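Isochorismatase hydrolase (Alkaliphilus metalliredigens, PDB 3HB7) probably acts as a hydrolase of the isochorismatase family, a group related to cysteine hydrolases, although its own substrate is not established. Local coordinates at residues 35-46 against 86-95. Residues are numbered along the deposited sequence; the frame is centred on the assembly and turned at random.
Sequences IPDLQKIFEWVR and IPELYPQEDE
R46, on helix 35-47, meets E95 side-on: NE donates to OE2 and NH2 to OE1, each bond 3.3 Å and nearly straight, both oxygens being approached on their syn sides. One oxygen to each nitrogen makes the salt bridge bidentate, and the guanidinium and carboxylate planes lie only 19° apart. NH2 also donates to Y90 O at 3.0 Å, close to the guanidinium plane. Across one face the Q92 amide stacks at a 20° tilt, and F42 CD1 rests against the opposite face. One turn back toward the helix start, L89 CD2 from the loop covers the F42 ring in a CH-pi contact, 3.9 Å from its centroid, and also touches L38 CB and Q39 CG. With CG set beside its backbone N (chi1 -61°), L89 directs both methyls at the helix. Q39 NE2 adds a weak bond to E88 O. I35 CD1 and I86 CD1 meet tip to tip, 4.1 Å apart.

In the second shell, E95 OE1 is hydrogen-bonded to H57 NE2 on strand 53-60; F42 leans on V12 of strand 8-13. A methionine in place of R46 carries no charge and would probably leave E95 without its positive mate and the Q92 amide freer to turn. Two-nitrogen grip and carbonyl bond together fix the guanidinium's rotation, while the helix start is held mainly by apolar contact.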
loop_
_atom_site.group_PDB
_atom_site.type_symbol
_atom_site.label_atom_id
_atom_site.label_comp_id
_atom_site.label_asym_id
_atom_site.label_seq_id
_atom_site.Cartn_x
_atom_site.Cartn_y
_atom_site.Cartn_z
ATOM N N ILE E 35 -12.631 0.300 38.953
ATOM C CA ILE E 35 -13.249 -0.253 40.120
ATOM C C ILE E 35 -13.007 0.617 41.331
ATOM O O ILE E 35 -13.911 0.924 42.064
ATOM C CB ILE E 35 -12.684 -1.615 40.411
ATOM C CG1 ILE E 35 -13.412 -2.662 39.594
ATOM C CG2 ILE E 35 -12.819 -1.915 41.835
ATOM C CD1 ILE E 35 -12.845 -3.991 39.724
ATOM N N PRO E 36 -11.787 1.055 41.516
ATOM C CA PRO E 36 -11.460 1.792 42.719
ATOM C C PRO E 36 -12.281 3.050 42.801
ATOM O O PRO E 36 -12.779 3.393 43.854
ATOM C CB PRO E 36 -9.996 2.144 42.498
ATOM C CG PRO E 36 -9.507 1.123 41.598
ATOM C CD PRO E 36 -10.603 0.836 40.682
ATOM N N ASP E 37 -12.419 3.738 41.687
ATOM C CA ASP E 37 -13.234 4.929 41.638
ATOM C C ASP E 37 -14.705 4.677 41.900
ATOM O O ASP E 37 -15.365 5.497 42.476
ATOM C CB ASP E 37 -13.043 5.667 40.335
ATOM C CG ASP E 37 -11.649 6.115 40.139
ATOM O OD1 ASP E 37 -11.358 7.280 40.412
ATOM O OD2 ASP E 37 -10.832 5.299 39.706
ATOM N N LEU E 38 -15.235 3.572 41.410
ATOM C CA LEU E 38 -16.628 3.234 41.680
ATOM C C LEU E 38 -16.885 2.894 43.144
ATOM O O LEU E 38 -17.861 3.312 43.724
ATOM C CB LEU E 38 -17.162 2.174 40.706
ATOM C CG LEU E 38 -17.382 2.586 39.239
ATOM C CD1 LEU E 38 -18.229 1.636 38.505
ATOM C CD2 LEU E 38 -17.994 3.905 39.135
ATOM N N GLN E 39 -15.967 2.150 43.730
ATOM C CA GLN E 39 -16.056 1.802 45.135
ATOM C C GLN E 39 -16.018 3.057 45.955
ATOM O O GLN E 39 -16.693 3.188 46.941
ATOM C CB GLN E 39 -14.921 0.894 45.526
ATOM C CG GLN E 39 -15.136 -0.511 45.113
ATOM C CD GLN E 39 -14.006 -1.392 45.514
ATOM O OE1 GLN E 39 -12.855 -1.082 45.275
ATOM N NE2 GLN E 39 -14.326 -2.502 46.130
ATOM N N LYS E 40 -15.222 4.000 45.524
ATOM C CA LYS E 40 -15.131 5.220 46.260
ATOM C C LYS E 40 -16.503 5.872 46.289
ATOM O O LYS E 40 -16.968 6.311 47.312
ATOM C CB LYS E 40 -14.139 6.127 45.558
ATOM C CG LYS E 40 -13.816 7.377 46.278
ATOM C CD LYS E 40 -13.519 8.514 45.345
ATOM C CE LYS E 40 -12.042 8.701 45.101
ATOM N NZ LYS E 40 -11.776 9.928 44.330
ATOM N N ILE E 41 -17.126 5.987 45.139
ATOM C CA ILE E 41 -18.419 6.612 45.047
ATOM C C ILE E 41 -19.453 5.789 45.796
ATOM O O ILE E 41 -20.331 6.322 46.411
ATOM C CB ILE E 41 -18.788 6.958 43.597
ATOM C CG1 ILE E 41 -19.816 8.061 43.570
ATOM C CG2 ILE E 41 -19.324 5.793 42.891
ATOM C CD1 ILE E 41 -19.488 9.162 42.651
ATOM N N PHE E 42 -19.330 4.478 45.762
ATOM C CA PHE E 42 -20.318 3.673 46.422
ATOM C C PHE E 42 -20.296 4.020 47.883
ATOM O O PHE E 42 -21.318 4.320 48.478
ATOM C CB PHE E 42 -19.933 2.209 46.320
ATOM C CG PHE E 42 -20.495 1.495 45.131
ATOM C CD1 PHE E 42 -20.747 0.154 45.181
ATOM C CD2 PHE E 42 -20.757 2.148 43.974
ATOM C CE1 PHE E 42 -21.242 -0.494 44.109
ATOM C CE2 PHE E 42 -21.247 1.489 42.915
ATOM C CZ PHE E 42 -21.490 0.171 42.983
ATOM N N GLU E 43 -19.113 3.974 48.473
ATOM C CA GLU E 43 -18.973 4.210 49.892
ATOM C C GLU E 43 -19.416 5.607 50.227
ATOM O O GLU E 43 -20.065 5.823 51.207
ATOM C CB GLU E 43 -17.547 3.970 50.333
ATOM N N TRP E 44 -19.077 6.562 49.396
ATOM C CA TRP E 44 -19.480 7.905 49.691
ATOM C C TRP E 44 -20.962 8.050 49.703
ATOM O O TRP E 44 -21.513 8.698 50.549
ATOM C CB TRP E 44 -18.962 8.828 48.641
ATOM C CG TRP E 44 -19.473 10.148 48.789
ATOM C CD1 TRP E 44 -19.076 11.050 49.678
ATOM C CD2 TRP E 44 -20.476 10.768 48.000
ATOM N NE1 TRP E 44 -19.770 12.205 49.524
ATOM C CE2 TRP E 44 -20.644 12.055 48.491
ATOM C CE3 TRP E 44 -21.254 10.354 46.930
ATOM C CZ2 TRP E 44 -21.549 12.943 47.951
ATOM C CZ3 TRP E 44 -22.151 11.226 46.402
ATOM C CH2 TRP E 44 -22.292 12.514 46.907
ATOM N N VAL E 45 -21.626 7.488 48.720
ATOM C CA VAL E 45 -23.071 7.554 48.684
ATOM C C VAL E 45 -23.732 6.802 49.825
ATOM O O VAL E 45 -24.701 7.256 50.386
ATOM C CB VAL E 45 -23.612 7.046 47.341
ATOM C CG1 VAL E 45 -24.961 6.430 47.509
ATOM C CG2 VAL E 45 -23.689 8.167 46.377
ATOM N N ARG E 46 -23.240 5.615 50.108
ATOM C CA ARG E 46 -23.801 4.788 51.145
ATOM C C ARG E 46 -23.623 5.479 52.481
ATOM O O ARG E 46 -24.501 5.509 53.326
ATOM C CB ARG E 46 -23.089 3.453 51.134
ATOM C CG ARG E 46 -23.647 2.500 50.144
ATOM C CD ARG E 46 -22.586 1.678 49.500
ATOM N NE ARG E 46 -23.188 0.604 48.741
ATOM C CZ ARG E 46 -22.586 -0.517 48.400
ATOM N NH1 ARG E 46 -21.341 -0.737 48.730
ATOM N NH2 ARG E 46 -23.238 -1.417 47.716
ATOM N N ILE E 86 -19.931 -8.134 40.155
ATOM C CA ILE E 86 -18.705 -8.489 40.780
ATOM C C ILE E 86 -18.820 -8.061 42.217
ATOM O O ILE E 86 -19.455 -7.080 42.522
ATOM C CB ILE E 86 -17.548 -7.807 40.112
ATOM C CG1 ILE E 86 -17.798 -6.323 40.058
ATOM C CG2 ILE E 86 -17.378 -8.340 38.749
ATOM C CD1 ILE E 86 -16.619 -5.555 39.760
ATOM N N PRO E 87 -18.168 -8.790 43.093
ATOM C CA PRO E 87 -18.289 -8.596 44.523
ATOM C C PRO E 87 -17.868 -7.227 44.913
ATOM O O PRO E 87 -18.473 -6.647 45.768
ATOM C CB PRO E 87 -17.297 -9.588 45.065
ATOM C CG PRO E 87 -17.322 -10.665 44.106
ATOM C CD PRO E 87 -17.520 -10.063 42.776
ATOM N N GLU E 88 -16.871 -6.698 44.248
ATOM C CA GLU E 88 -16.329 -5.411 44.593
ATOM C C GLU E 88 -17.392 -4.367 44.488
ATOM O O GLU E 88 -17.364 -3.382 45.188
ATOM C CB GLU E 88 -15.195 -5.041 43.670
ATOM C CG GLU E 88 -13.952 -5.841 43.856
ATOM C CD GLU E 88 -13.987 -7.150 43.151
ATOM O OE1 GLU E 88 -15.033 -7.552 42.672
ATOM O OE2 GLU E 88 -12.953 -7.796 43.081
ATOM N N LEU E 89 -18.321 -4.561 43.575
ATOM C CA LEU E 89 -19.367 -3.592 43.375
ATOM C C LEU E 89 -20.768 -4.123 43.609
ATOM O O LEU E 89 -21.706 -3.590 43.095
ATOM C CB LEU E 89 -19.228 -2.940 42.016
ATOM C CG LEU E 89 -17.933 -2.178 41.814
ATOM C CD1 LEU E 89 -17.862 -1.711 40.413
ATOM C CD2 LEU E 89 -17.874 -1.012 42.736
ATOM N N TYR E 90 -20.903 -5.151 44.420
ATOM C CA TYR E 90 -22.190 -5.744 44.681
ATOM C C TYR E 90 -23.172 -4.821 45.363
ATOM O O TYR E 90 -22.811 -3.996 46.162
ATOM C CB TYR E 90 -22.020 -6.978 45.521
ATOM C CG TYR E 90 -22.921 -8.076 45.139
ATOM C CD1 TYR E 90 -24.035 -8.368 45.877
ATOM C CD2 TYR E 90 -22.664 -8.825 44.034
ATOM C CE1 TYR E 90 -24.845 -9.363 45.518
ATOM C CE2 TYR E 90 -23.466 -9.819 43.678
ATOM C CZ TYR E 90 -24.553 -10.092 44.412
ATOM O OH TYR E 90 -25.332 -11.121 44.020
ATOM N N PRO E 91 -24.427 -4.974 45.007
ATOM C CA PRO E 91 -25.482 -4.123 45.506
ATOM C C PRO E 91 -25.758 -4.388 46.952
ATOM O O PRO E 91 -25.587 -5.478 47.429
ATOM C CB PRO E 91 -26.686 -4.567 44.692
ATOM C CG PRO E 91 -26.160 -5.284 43.605
ATOM C CD PRO E 91 -24.965 -5.953 44.073
ATOM N N GLN E 92 -26.235 -3.380 47.639
ATOM C CA GLN E 92 -26.521 -3.556 49.027
ATOM C C GLN E 92 -27.986 -3.514 49.320
ATOM O O GLN E 92 -28.632 -2.531 49.073
ATOM C CB GLN E 92 -25.873 -2.423 49.802
ATOM C CG GLN E 92 -25.102 -2.874 50.973
ATOM C CD GLN E 92 -23.985 -1.954 51.280
ATOM O OE1 GLN E 92 -24.202 -0.841 51.687
ATOM N NE2 GLN E 92 -22.779 -2.411 51.075
ATOM N N GLU E 93 -28.530 -4.573 49.870
ATOM C CA GLU E 93 -29.749 -4.381 50.591
ATOM C C GLU E 93 -30.820 -3.795 49.734
ATOM O O GLU E 93 -31.334 -4.422 48.853
ATOM C CB GLU E 93 -29.505 -3.438 51.759
ATOM N N ASP E 94 -31.149 -2.567 50.067
ATOM C CA ASP E 94 -32.205 -1.788 49.469
ATOM C C ASP E 94 -32.029 -1.329 48.033
ATOM O O ASP E 94 -32.982 -0.983 47.388
ATOM C CB ASP E 94 -32.461 -0.575 50.336
ATOM C CG ASP E 94 -33.915 -0.332 50.561
ATOM O OD1 ASP E 94 -34.380 0.735 50.151
ATOM O OD2 ASP E 94 -34.584 -1.195 51.149
ATOM N N GLU E 95 -30.812 -1.268 47.553
ATOM C CA GLU E 95 -30.560 -0.650 46.282
ATOM C C GLU E 95 -31.205 -1.374 45.106
ATOM O O GLU E 95 -31.111 -2.575 44.969
ATOM C CB GLU E 95 -29.070 -0.511 46.102
ATOM C CG GLU E 95 -28.415 -0.066 47.349
ATOM C CD GLU E 95 -26.933 -0.096 47.279
ATOM O OE1 GLU E 95 -26.374 -1.059 46.765
ATOM O OE2 GLU E 95 -26.327 0.852 47.756
#